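Local coordinates for envelope glycoprotein (Thogoto virus, PDB 5XEA) that probably attaches the virus to its host-cell receptor and then drives fusion of the viral envelope with the host membrane, at residues E79-G84 with S188-D193; D93-C98 with C136-R141; D97-D102 with N128-Y133; F150-W155 with D412-V417. All blocks are in the same frame, centred on the assembly; numbering follows the deposited sequence.

Contact 1: residues E79-G84 with S188-D193; sequences ELLLWG and SYLVKD
Leu-80 on the helix and Leu-190 on the strand carry this contact, with Leu-81 closing one flank. The Leu-80 side chain points at the strand and uses a single methyl, CD2, for all its touches: it rests against the backbone from the carbonyl of Ser-188 through the N of Tyr-189 to the N of Leu-190, 3.6 Å from CD2 to the carbonyl O of Ser-188 and 3.8 Å from CD2 to the backbone N of Leu-190. The same methyl reaches CB of Leu-190 at 3.9 Å and sits equally near CB of Ser-188, so one branch fills the groove between two side chains that leave the strand on the helix-facing side. CG anti to the backbone N (chi1 -161°) carries CD2 of Leu-80 to the strand backbone. Leu-190 has its CG in the same relation to its own backbone N, and its CD2 meets CD2 of Leu-81 at 3.6 Å; these two leucines cross at a slant, and Leu-81 stays at the exposed border. No hydrogen bond joins the segments. The hydroxyl of Ser-188 is instead paired with the carbonyl of Pro-75 and with Thr-183 OG1, just beside the apolar patch.

The axes of segments 79-84 and 188-192 pass 9.3 Å apart at -70°, a steep crossing of a helix laid over a sheet. Strand 187-192 runs antiparallel between strands 40-56 and 180-184, and Leu-80 also touches Thr-43 and Phe-181 from these neighbours, so helix 77-86 packs across three strands. Tyr-189 points to the other side of the sheet, where its ring stacks on Trp-182.

Contact 2: residues D93-C98 with C136-R141; sequences DICHDC and CNIDWR
Asp-97 and Asn-137 face each other through two hydrogen bonds, one from the Asp-97 backbone and one between the side chains, at the corner where segment 93-98 turns. The amide of Asn-137 works in both directions: its OD1 accepts the backbone N-H of Asp-97, and its ND2 donates a hydrogen bond to OD1 of Asp-97, each at 2.9 Å. The two bonds differ in approach. ND2 meets the carboxylate oxygen nearly end-on and within the amide's own plane, whereas the Asp-97 N-H comes to Asn-137 OD1 from well above the carbonyl plane. Asn-137 has CG opposite its carbonyl carbon (chi1 -87°), which turns the amide toward the corner, and the amide and carboxylate planes stand 72° apart.

Backbone pairing flanks this clasp. Cys-95 with Ile-138 and Cys-98 with Cys-136 are antiparallel hydrogen-bonded pairs, and the extra residue between them on the 93-98 side makes a beta bulge at the corner. Cys-95, Cys-98, Cys-136 and Ile-138 all emerge on one face of the sheet, where SG of Cys-136, opposite its backbone N (chi1 172°), lies 4.2 Å from CB of Cys-95 and continues into the disulfide with Cys-106. At the other end the indole of Trp-140 points its NE1 at the carbonyl O of Asp-93, 2.9 Å away; the oxygen lies in the ring plane, but the donor stands above the carbonyl plane.

Chemically, the bulge pulls a backbone N-H out of regular pairing and a side-chain amide receives it. The Asp-97 carboxylate, which also takes Trp-129 NE1 and Arg-125 on OD2, is probably held as the anion by these donors.

Contact 3: residues D97-D102 with N128-Y133; sequences DCWGSD and NWKFAY
Trp-99 and Trp-129 both hold CG between backbone N and carbonyl carbon (chi1 59° and 45°), the crowded position, and this brings their indoles into one aromatic cluster with Tyr-133, beside a type II beta turn running from Lys-130 to Tyr-133. Lys-130 has its CG opposite the backbone N and is bent at chi2, then runs out extended, which lays its aliphatic chain over one face of the Trp-99 indole. CE is the atom that sits on the six-membered ring, 3.6 Å from the centroid in a CH-pi contact, and the ammonium follows with NZ 4.2 Å from the same centroid, still over the face: a cation-pi interaction.

The rim of Trp-99 is used as well. Its six-membered edge points into the face of Tyr-133, an edge-to-face (T-shaped) pair with planes at 75°, where CE3 of Trp-99 comes 3.9 Å from CD1 of Tyr-133. Gly-100, at positive phi, tucks its CA against that same CD1. Toward Trp-129 the arrangement is less regular: the two indoles meet obliquely, CH2 of Trp-129 coming near CD1 and NE1 of Trp-99.

The cluster lies at the far tip of the long sheet. Met-135 of strand 133-156 packs against both tryptophans and Lys-130, while Trp-129 also touches Ser-62 of the second subunit, so part of this packing sits at a subunit boundary. The polar end of Trp-129 is tied down by a nearly straight bond: NE1 stands 2.7 Å from Asp-97 OD2, the oxygen lying in the indole plane but approached from above the carboxylate plane.

Contact 4: residues F150-W155 with D412-V417; sequences FFNLQW and DFRGTV
The side chain of Arg-414 lies obliquely over Phe-150, ring and guanidinium planes 36° apart. CD1 of Phe-150 lies over one guanidinium face, toward its rim, while CB of Arg-414 stands over the centre of the phenyl ring, 3.9 Å from the centroid, in a CH-pi contact. The arginine chain therefore runs from the ring centre out over its CD1 rim, and the bend at chi3 (-68°) turns the guanidinium toward Asn-152.

At that end the flat group presents its edge to two acceptors. NH2 and NH1 both grip OD1 of Asn-152, NH2 at 2.8 Å on a lone pair in the carbonyl plane and NH1 at 3.0 Å with a tilted approach. The amide and guanidinium planes are only 29° apart. NH1 adds a weak bond to the carbonyl O of Phe-151, 2.8 Å away but poorly angled. Phe-150 completes the packing with its far end: CZ lies 3.3 Å from the carbonyl O of Gly-415 and 3.8 Å from CG2 of Val-417.

The charge of Arg-414 has further partners, a salt bridge from NH2 to Asp-283 of the second subunit and a cation-pi interaction with Tyr-242. Backbone nitrogens of Arg-414 and Gly-415 bond Asp-284 of that same neighbour. The arrangement is thus an end-on, two-nitrogen grip on one amide oxygen, backed by CH-pi and cation-pi contacts; it joins the loop ahead of helix 421-437 to strand 133-156, where that loop meets the neighbouring subunit in the trimer of this gp64-family fusogen.

How the contacts relate
All four contacts reach one branched antiparallel sheet, which runs through much of the elongated subunit. Contacts 2 and 3 start from the same strand, 95-99, share Asp-97 and Cys-98, and have centres about 13 Å apart at the end of the subunit far from the chain's centre; both are nested in the chain loop closed by contact 1, whose centre lies about 27 Å from that of contact 2. Contacts 2 and 4 both use strand 133-156, their centres about 43 Å apart, and the segments of contact 4 alternate with those of contact 1. That long strand thus links the tip to the middle of the chain. Contacts 3 and 4, about 55 Å apart between centres, both touch the second subunit, giving the trimer two widely separated junctions.

Contact 1: residues E79-G84 with S188-D193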
# COMPACT_ATOMS: atom_id res chain seq x y z
N GLU B 79 -34.96 -10.26 -15.58
CA GLU B 79 -35.09 -10.66 -14.18
C GLU B 79 -34.14 -9.85 -13.31
O GLU B 79 -34.54 -9.29 -12.28
CB GLU B 79 -34.82 -12.16 -14.02
CG GLU B 79 -35.95 -13.08 -14.46
CD GLU B 79 -35.69 -14.55 -14.13
OE1 GLU B 79 -34.86 -15.19 -14.81
OE2 GLU B 79 -36.31 -15.05 -13.17
N LEU B 80 -32.87 -9.79 -13.70
CA LEU B 80 -31.86 -9.10 -12.89
C LEU B 80 -32.27 -7.65 -12.64
O LEU B 80 -32.19 -7.16 -11.51
CB LEU B 80 -30.50 -9.18 -13.58
CG LEU B 80 -29.29 -8.92 -12.68
CD1 LEU B 80 -29.49 -9.60 -11.35
CD2 LEU B 80 -28.03 -9.42 -13.35
N LEU B 81 -32.73 -6.97 -13.69
CA LEU B 81 -33.22 -5.60 -13.54
C LEU B 81 -34.32 -5.52 -12.49
O LEU B 81 -34.30 -4.64 -11.62
CB LEU B 81 -33.71 -5.08 -14.90
CG LEU B 81 -32.61 -4.53 -15.81
CD1 LEU B 81 -33.09 -4.38 -17.25
CD2 LEU B 81 -32.07 -3.20 -15.29
N LEU B 82 -35.28 -6.45 -12.53
CA LEU B 82 -36.35 -6.43 -11.54
C LEU B 82 -35.82 -6.76 -10.15
O LEU B 82 -36.25 -6.18 -9.15
CB LEU B 82 -37.47 -7.38 -11.95
CG LEU B 82 -38.61 -7.59 -10.95
CD1 LEU B 82 -39.24 -6.27 -10.54
CD2 LEU B 82 -39.66 -8.55 -11.52
N TRP B 83 -34.87 -7.70 -10.07
CA TRP B 83 -34.27 -8.03 -8.78
C TRP B 83 -33.58 -6.82 -8.17
O TRP B 83 -33.74 -6.52 -6.99
CB TRP B 83 -33.27 -9.18 -8.92
CG TRP B 83 -33.85 -10.54 -9.22
CD1 TRP B 83 -35.12 -10.84 -9.66
CD2 TRP B 83 -33.16 -11.80 -9.12
NE1 TRP B 83 -35.25 -12.20 -9.84
CE2 TRP B 83 -34.07 -12.81 -9.51
CE3 TRP B 83 -31.87 -12.17 -8.74
CZ2 TRP B 83 -33.72 -14.16 -9.53
CZ3 TRP B 83 -31.52 -13.52 -8.76
CH2 TRP B 83 -32.45 -14.49 -9.14
N GLY B 84 -32.79 -6.11 -8.99
CA GLY B 84 -32.05 -4.96 -8.47
C GLY B 84 -32.96 -3.87 -7.93
O GLY B 84 -32.73 -3.34 -6.83
N SER B 188 -25.68 -14.07 -12.71
CA SER B 188 -25.63 -13.09 -13.79
C SER B 188 -25.20 -11.74 -13.23
O SER B 188 -25.42 -11.45 -12.05
CB SER B 188 -26.98 -12.97 -14.50
OG SER B 188 -27.34 -14.22 -15.09
N TYR B 189 -24.60 -10.92 -14.09
CA TYR B 189 -24.03 -9.64 -13.71
C TYR B 189 -24.51 -8.56 -14.67
O TYR B 189 -24.46 -8.74 -15.89
CB TYR B 189 -22.50 -9.65 -13.73
CG TYR B 189 -21.88 -10.77 -12.94
CD1 TYR B 189 -21.42 -10.57 -11.65
CD2 TYR B 189 -21.72 -12.03 -13.50
CE1 TYR B 189 -20.83 -11.60 -10.92
CE2 TYR B 189 -21.14 -13.08 -12.78
CZ TYR B 189 -20.69 -12.85 -11.49
OH TYR B 189 -20.12 -13.89 -10.79
N LEU B 190 -24.93 -7.43 -14.11
CA LEU B 190 -25.29 -6.25 -14.89
C LEU B 190 -24.48 -5.06 -14.38
O LEU B 190 -24.57 -4.71 -13.19
CB LEU B 190 -26.79 -5.97 -14.81
CG LEU B 190 -27.32 -4.75 -15.58
CD1 LEU B 190 -27.07 -4.85 -17.08
CD2 LEU B 190 -28.79 -4.58 -15.29
N VAL B 191 -23.66 -4.47 -15.24
CA VAL B 191 -22.89 -3.27 -14.90
C VAL B 191 -23.49 -2.09 -15.65
O VAL B 191 -23.49 -2.07 -16.89
CB VAL B 191 -21.39 -3.41 -15.23
CG1 VAL B 191 -20.65 -2.14 -14.86
CG2 VAL B 191 -20.78 -4.57 -14.50
N LYS B 192 -23.97 -1.09 -14.91
CA LYS B 192 -24.67 0.08 -15.45
C LYS B 192 -23.92 1.37 -15.10
O LYS B 192 -23.50 1.56 -13.96
CB LYS B 192 -26.10 0.12 -14.90
CG LYS B 192 -26.97 1.25 -15.43
CD LYS B 192 -27.15 1.17 -16.95
CE LYS B 192 -27.61 2.51 -17.53
NZ LYS B 192 -28.83 3.04 -16.85
N ASP B 193 -23.77 2.26 -16.08
CA ASP B 193 -23.16 3.58 -15.88
C ASP B 193 -24.26 4.64 -15.82
O ASP B 193 -24.91 4.91 -16.83
CB ASP B 193 -22.16 3.91 -16.98
CG ASP B 193 -21.05 2.90 -17.07
OD1 ASP B 193 -20.72 2.31 -16.02
OD2 ASP B 193 -20.52 2.69 -18.18

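Contact 2: residues D93-C98 with C136-R141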
# COMPACT_ATOMS: atom_id res chain seq x y z
N ASP B 93 -40.81 -23.66 -6.91
CA ASP B 93 -41.48 -24.42 -5.86
C ASP B 93 -40.49 -25.34 -5.16
O ASP B 93 -39.57 -25.87 -5.78
CB ASP B 93 -42.64 -25.24 -6.44
CG ASP B 93 -43.79 -24.36 -6.93
OD1 ASP B 93 -44.11 -23.37 -6.25
OD2 ASP B 93 -44.35 -24.68 -8.01
N ILE B 94 -40.71 -25.55 -3.87
CA ILE B 94 -39.87 -26.44 -3.08
C ILE B 94 -40.67 -27.70 -2.77
O ILE B 94 -41.90 -27.68 -2.68
CB ILE B 94 -39.33 -25.79 -1.79
CG1 ILE B 94 -40.22 -26.10 -0.59
CG2 ILE B 94 -39.10 -24.24 -1.96
CD1 ILE B 94 -39.44 -26.65 0.59
N CYS B 95 -39.96 -28.81 -2.64
CA CYS B 95 -40.56 -30.12 -2.40
C CYS B 95 -39.81 -30.76 -1.26
O CYS B 95 -38.59 -30.97 -1.36
CB CYS B 95 -40.48 -31.02 -3.64
SG CYS B 95 -41.65 -30.65 -4.93
N HIS B 96 -40.51 -31.05 -0.18
CA HIS B 96 -39.95 -31.77 0.95
C HIS B 96 -40.49 -33.20 0.93
O HIS B 96 -41.68 -33.42 1.22
CB HIS B 96 -40.29 -31.08 2.26
CG HIS B 96 -39.55 -31.62 3.43
ND1 HIS B 96 -40.04 -32.65 4.20
CD2 HIS B 96 -38.36 -31.28 3.97
CE1 HIS B 96 -39.18 -32.93 5.17
NE2 HIS B 96 -38.15 -32.11 5.05
N ASP B 97 -39.62 -34.17 0.63
CA ASP B 97 -39.95 -35.59 0.74
C ASP B 97 -41.26 -35.91 0.02
O ASP B 97 -42.15 -36.57 0.55
CB ASP B 97 -40.00 -36.02 2.21
CG ASP B 97 -38.60 -36.21 2.84
OD1 ASP B 97 -37.60 -35.83 2.20
OD2 ASP B 97 -38.50 -36.75 3.98
N CYS B 98 -41.39 -35.40 -1.21
CA CYS B 98 -42.56 -35.65 -2.04
C CYS B 98 -42.39 -37.00 -2.71
O CYS B 98 -41.57 -37.15 -3.62
CB CYS B 98 -42.73 -34.55 -3.08
SG CYS B 98 -43.02 -32.89 -2.39
N CYS B 136 -38.82 -37.16 -4.01
CA CYS B 136 -38.38 -35.94 -4.66
C CYS B 136 -38.11 -34.89 -3.59
O CYS B 136 -38.94 -34.66 -2.71
CB CYS B 136 -39.44 -35.45 -5.66
SG CYS B 136 -39.16 -33.82 -6.41
N ASN B 137 -36.93 -34.28 -3.65
CA ASN B 137 -36.65 -33.11 -2.82
C ASN B 137 -36.14 -32.01 -3.73
O ASN B 137 -35.21 -32.23 -4.51
CB ASN B 137 -35.62 -33.43 -1.72
CG ASN B 137 -36.27 -33.96 -0.46
OD1 ASN B 137 -36.88 -33.21 0.30
ND2 ASN B 137 -36.15 -35.27 -0.23
N ILE B 138 -36.77 -30.84 -3.65
CA ILE B 138 -36.32 -29.65 -4.35
C ILE B 138 -36.24 -28.49 -3.36
O ILE B 138 -37.20 -28.24 -2.61
CB ILE B 138 -37.25 -29.27 -5.51
CG1 ILE B 138 -37.50 -30.45 -6.44
CG2 ILE B 138 -36.69 -28.05 -6.28
CD1 ILE B 138 -38.41 -30.08 -7.58
N ASP B 139 -35.13 -27.74 -3.41
CA ASP B 139 -35.05 -26.48 -2.68
C ASP B 139 -34.22 -25.50 -3.49
O ASP B 139 -33.52 -25.87 -4.44
CB ASP B 139 -34.50 -26.67 -1.26
CG ASP B 139 -34.85 -25.50 -0.32
OD1 ASP B 139 -35.59 -24.57 -0.75
OD2 ASP B 139 -34.38 -25.52 0.84
N TRP B 140 -34.31 -24.23 -3.12
CA TRP B 140 -33.75 -23.16 -3.94
C TRP B 140 -32.87 -22.26 -3.09
O TRP B 140 -33.10 -22.11 -1.89
CB TRP B 140 -34.87 -22.32 -4.60
CG TRP B 140 -35.63 -23.08 -5.62
CD1 TRP B 140 -36.64 -23.98 -5.38
CD2 TRP B 140 -35.43 -23.06 -7.03
NE1 TRP B 140 -37.09 -24.50 -6.57
CE2 TRP B 140 -36.36 -23.97 -7.60
CE3 TRP B 140 -34.56 -22.36 -7.88
CZ2 TRP B 140 -36.44 -24.19 -8.97
CZ3 TRP B 140 -34.63 -22.58 -9.24
CH2 TRP B 140 -35.58 -23.49 -9.78
N ARG B 141 -31.89 -21.64 -3.74
CA ARG B 141 -31.19 -20.50 -3.17
C ARG B 141 -31.21 -19.38 -4.20
O ARG B 141 -31.20 -19.62 -5.41
CB ARG B 141 -29.73 -20.81 -2.78
CG ARG B 141 -28.79 -21.00 -3.97
CD ARG B 141 -27.51 -21.73 -3.56
NE ARG B 141 -26.85 -21.04 -2.45
CZ ARG B 141 -25.80 -20.24 -2.57
NH1 ARG B 141 -25.25 -20.02 -3.75
NH2 ARG B 141 -25.28 -19.66 -1.49

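Contact 3: residues D97-D102 with N128-Y133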
# COMPACT_ATOMS: atom_id res chain seq x y z
N ASP B 97 -39.62 -34.17 0.63
CA ASP B 97 -39.95 -35.59 0.74
C ASP B 97 -41.26 -35.91 0.02
O ASP B 97 -42.15 -36.57 0.55
CB ASP B 97 -40.00 -36.02 2.21
CG ASP B 97 -38.60 -36.21 2.84
OD1 ASP B 97 -37.60 -35.83 2.20
OD2 ASP B 97 -38.50 -36.75 3.98
N CYS B 98 -41.39 -35.40 -1.21
CA CYS B 98 -42.56 -35.65 -2.04
C CYS B 98 -42.39 -37.00 -2.71
O CYS B 98 -41.57 -37.15 -3.62
CB CYS B 98 -42.73 -34.55 -3.08
SG CYS B 98 -43.02 -32.89 -2.39
N TRP B 99 -43.17 -37.98 -2.28
CA TRP B 99 -43.03 -39.35 -2.76
C TRP B 99 -44.24 -39.76 -3.57
O TRP B 99 -45.27 -39.08 -3.58
CB TRP B 99 -42.80 -40.32 -1.60
CG TRP B 99 -43.87 -40.35 -0.57
CD1 TRP B 99 -43.94 -39.60 0.56
CD2 TRP B 99 -45.03 -41.20 -0.56
NE1 TRP B 99 -45.08 -39.92 1.27
CE2 TRP B 99 -45.77 -40.89 0.60
CE3 TRP B 99 -45.52 -42.18 -1.43
CZ2 TRP B 99 -46.97 -41.54 0.93
CZ3 TRP B 99 -46.72 -42.82 -1.11
CH2 TRP B 99 -47.43 -42.50 0.06
N GLY B 100 -44.09 -40.88 -4.27
CA GLY B 100 -45.17 -41.38 -5.11
C GLY B 100 -45.47 -40.40 -6.22
O GLY B 100 -44.56 -39.80 -6.82
N SER B 101 -46.76 -40.21 -6.51
CA SER B 101 -47.13 -39.36 -7.64
C SER B 101 -46.64 -37.93 -7.47
O SER B 101 -46.42 -37.24 -8.48
CB SER B 101 -48.64 -39.38 -7.84
OG SER B 101 -49.28 -39.15 -6.61
N ASP B 102 -46.46 -37.45 -6.23
CA ASP B 102 -45.91 -36.10 -6.03
C ASP B 102 -44.46 -35.97 -6.48
O ASP B 102 -44.00 -34.86 -6.72
CB ASP B 102 -46.04 -35.67 -4.57
CG ASP B 102 -47.49 -35.57 -4.11
OD1 ASP B 102 -48.34 -35.13 -4.91
OD2 ASP B 102 -47.79 -35.94 -2.95
N ASN B 128 -34.97 -40.90 0.92
CA ASN B 128 -35.43 -41.98 0.06
C ASN B 128 -36.03 -43.08 0.94
O ASN B 128 -35.65 -44.24 0.81
CB ASN B 128 -34.24 -42.54 -0.74
CG ASN B 128 -34.65 -43.42 -1.93
OD1 ASN B 128 -35.78 -43.37 -2.41
ND2 ASN B 128 -33.69 -44.21 -2.42
N TRP B 129 -36.92 -42.71 1.87
CA TRP B 129 -37.31 -43.64 2.92
C TRP B 129 -38.60 -44.41 2.60
O TRP B 129 -39.02 -45.22 3.43
CB TRP B 129 -37.45 -42.93 4.27
CG TRP B 129 -38.19 -41.63 4.22
CD1 TRP B 129 -37.65 -40.37 4.23
CD2 TRP B 129 -39.62 -41.45 4.20
NE1 TRP B 129 -38.65 -39.43 4.20
CE2 TRP B 129 -39.86 -40.06 4.18
CE3 TRP B 129 -40.71 -42.33 4.18
CZ2 TRP B 129 -41.15 -39.53 4.14
CZ3 TRP B 129 -41.99 -41.80 4.14
CH2 TRP B 129 -42.19 -40.41 4.13
N LYS B 130 -39.21 -44.15 1.45
CA LYS B 130 -40.49 -44.74 1.07
C LYS B 130 -40.22 -45.94 0.16
O LYS B 130 -40.03 -45.78 -1.05
CB LYS B 130 -41.39 -43.72 0.40
CG LYS B 130 -42.83 -44.21 0.22
CD LYS B 130 -43.57 -44.24 1.54
CE LYS B 130 -44.97 -44.84 1.37
NZ LYS B 130 -45.73 -44.78 2.65
N PHE B 131 -40.19 -47.13 0.76
CA PHE B 131 -39.89 -48.34 0.01
C PHE B 131 -40.86 -48.54 -1.14
O PHE B 131 -42.07 -48.36 -0.99
CB PHE B 131 -39.94 -49.56 0.93
CG PHE B 131 -39.69 -50.85 0.20
CD1 PHE B 131 -38.44 -51.14 -0.31
CD2 PHE B 131 -40.73 -51.78 0.00
CE1 PHE B 131 -38.20 -52.32 -0.99
CE2 PHE B 131 -40.50 -52.97 -0.68
CZ PHE B 131 -39.24 -53.25 -1.17
N ALA B 132 -40.30 -48.90 -2.31
CA ALA B 132 -41.02 -49.16 -3.55
C ALA B 132 -41.66 -47.92 -4.13
O ALA B 132 -42.59 -48.03 -4.94
CB ALA B 132 -42.08 -50.27 -3.39
N TYR B 133 -41.17 -46.74 -3.74
CA TYR B 133 -41.63 -45.49 -4.33
C TYR B 133 -40.44 -44.58 -4.61
O TYR B 133 -39.34 -44.75 -4.08
CB TYR B 133 -42.61 -44.75 -3.41
CG TYR B 133 -43.98 -45.39 -3.28
CD1 TYR B 133 -45.04 -44.97 -4.08
CD2 TYR B 133 -44.21 -46.39 -2.35
CE1 TYR B 133 -46.29 -45.55 -3.97
CE2 TYR B 133 -45.45 -46.97 -2.21
CZ TYR B 133 -46.49 -46.54 -3.03
OH TYR B 133 -47.73 -47.11 -2.92

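Contact 4: residues F150-W155 with D412-V417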
# COMPACT_ATOMS: atom_id res chain seq x y z
N PHE B 150 -15.75 0.99 -8.36
CA PHE B 150 -14.98 1.99 -9.09
C PHE B 150 -14.57 1.45 -10.45
O PHE B 150 -14.67 0.24 -10.73
CB PHE B 150 -13.74 2.44 -8.29
CG PHE B 150 -12.73 1.33 -8.02
CD1 PHE B 150 -11.76 0.99 -8.95
CD2 PHE B 150 -12.75 0.65 -6.81
CE1 PHE B 150 -10.84 -0.02 -8.67
CE2 PHE B 150 -11.84 -0.34 -6.52
CZ PHE B 150 -10.89 -0.68 -7.45
N PHE B 151 -14.10 2.34 -11.32
CA PHE B 151 -13.76 1.97 -12.68
C PHE B 151 -12.62 2.86 -13.15
O PHE B 151 -12.21 3.79 -12.46
CB PHE B 151 -14.98 2.07 -13.61
CG PHE B 151 -15.54 3.47 -13.72
CD1 PHE B 151 -15.09 4.33 -14.71
CD2 PHE B 151 -16.48 3.93 -12.82
CE1 PHE B 151 -15.59 5.64 -14.81
CE2 PHE B 151 -16.99 5.21 -12.90
CZ PHE B 151 -16.54 6.07 -13.90
N ASN B 152 -12.09 2.54 -14.33
CA ASN B 152 -11.15 3.39 -15.04
C ASN B 152 -11.78 3.88 -16.34
O ASN B 152 -12.77 3.31 -16.82
CB ASN B 152 -9.85 2.64 -15.38
CG ASN B 152 -8.96 2.42 -14.17
OD1 ASN B 152 -9.00 3.18 -13.19
ND2 ASN B 152 -8.14 1.38 -14.23
N LEU B 153 -11.20 4.94 -16.90
CA LEU B 153 -11.43 5.27 -18.30
C LEU B 153 -10.22 4.81 -19.10
O LEU B 153 -9.14 4.62 -18.57
CB LEU B 153 -11.66 6.77 -18.50
CG LEU B 153 -12.95 7.41 -17.97
CD1 LEU B 153 -12.99 8.89 -18.39
CD2 LEU B 153 -14.20 6.66 -18.43
N GLN B 154 -10.42 4.64 -20.40
CA GLN B 154 -9.37 4.07 -21.23
C GLN B 154 -9.61 4.43 -22.68
O GLN B 154 -10.75 4.42 -23.16
CB GLN B 154 -9.32 2.54 -21.05
CG GLN B 154 -8.23 1.86 -21.86
CD GLN B 154 -8.05 0.39 -21.47
OE1 GLN B 154 -7.97 0.05 -20.28
NE2 GLN B 154 -7.97 -0.48 -22.47
N TRP B 155 -8.52 4.73 -23.39
CA TRP B 155 -8.57 4.98 -24.82
C TRP B 155 -8.64 3.65 -25.55
O TRP B 155 -7.75 2.81 -25.39
CB TRP B 155 -7.35 5.74 -25.29
CG TRP B 155 -7.31 7.19 -24.96
CD1 TRP B 155 -6.56 7.78 -24.00
CD2 TRP B 155 -7.99 8.25 -25.64
NE1 TRP B 155 -6.76 9.13 -24.01
CE2 TRP B 155 -7.63 9.45 -25.01
CE3 TRP B 155 -8.89 8.30 -26.72
CZ2 TRP B 155 -8.12 10.70 -25.41
CZ3 TRP B 155 -9.39 9.54 -27.11
CH2 TRP B 155 -9.00 10.72 -26.46
N ASP B 412 -6.37 9.99 -3.54
CA ASP B 412 -7.45 9.08 -3.16
C ASP B 412 -7.04 7.64 -3.45
O ASP B 412 -6.48 7.34 -4.51
CB ASP B 412 -8.75 9.39 -3.91
CG ASP B 412 -9.41 10.69 -3.45
OD1 ASP B 412 -9.27 11.06 -2.26
OD2 ASP B 412 -10.07 11.35 -4.28
N PHE B 413 -7.31 6.76 -2.51
CA PHE B 413 -6.99 5.35 -2.68
C PHE B 413 -8.29 4.58 -2.85
O PHE B 413 -9.30 4.89 -2.22
CB PHE B 413 -6.18 4.84 -1.49
CG PHE B 413 -4.96 5.65 -1.20
CD1 PHE B 413 -3.96 5.79 -2.16
CD2 PHE B 413 -4.79 6.27 0.03
CE1 PHE B 413 -2.83 6.55 -1.90
CE2 PHE B 413 -3.65 7.01 0.31
CZ PHE B 413 -2.68 7.15 -0.65
N ARG B 414 -8.26 3.57 -3.72
CA ARG B 414 -9.48 2.86 -4.07
C ARG B 414 -9.56 1.45 -3.52
O ARG B 414 -10.66 0.92 -3.42
CB ARG B 414 -9.65 2.82 -5.61
CG ARG B 414 -9.70 4.23 -6.27
CD ARG B 414 -10.05 4.16 -7.75
NE ARG B 414 -8.99 3.55 -8.55
CZ ARG B 414 -9.08 3.38 -9.86
NH1 ARG B 414 -10.17 3.78 -10.48
NH2 ARG B 414 -8.10 2.81 -10.54
N GLY B 415 -8.43 0.83 -3.16
CA GLY B 415 -8.42 -0.54 -2.68
C GLY B 415 -8.52 -1.53 -3.83
O GLY B 415 -8.75 -1.17 -4.98
N THR B 416 -8.35 -2.82 -3.51
CA THR B 416 -8.45 -3.82 -4.56
C THR B 416 -9.92 -4.00 -4.95
O THR B 416 -10.83 -3.81 -4.15
CB THR B 416 -7.87 -5.19 -4.13
OG1 THR B 416 -8.54 -5.64 -2.95
CG2 THR B 416 -6.38 -5.11 -3.88
N VAL B 417 -10.11 -4.39 -6.21
CA VAL B 417 -11.44 -4.73 -6.72
C VAL B 417 -12.10 -5.79 -5.83
O VAL B 417 -13.27 -5.66 -5.43
CB VAL B 417 -11.33 -5.20 -8.19
CG1 VAL B 417 -12.66 -5.65 -8.72
CG2 VAL B 417 -10.77 -4.07 -9.07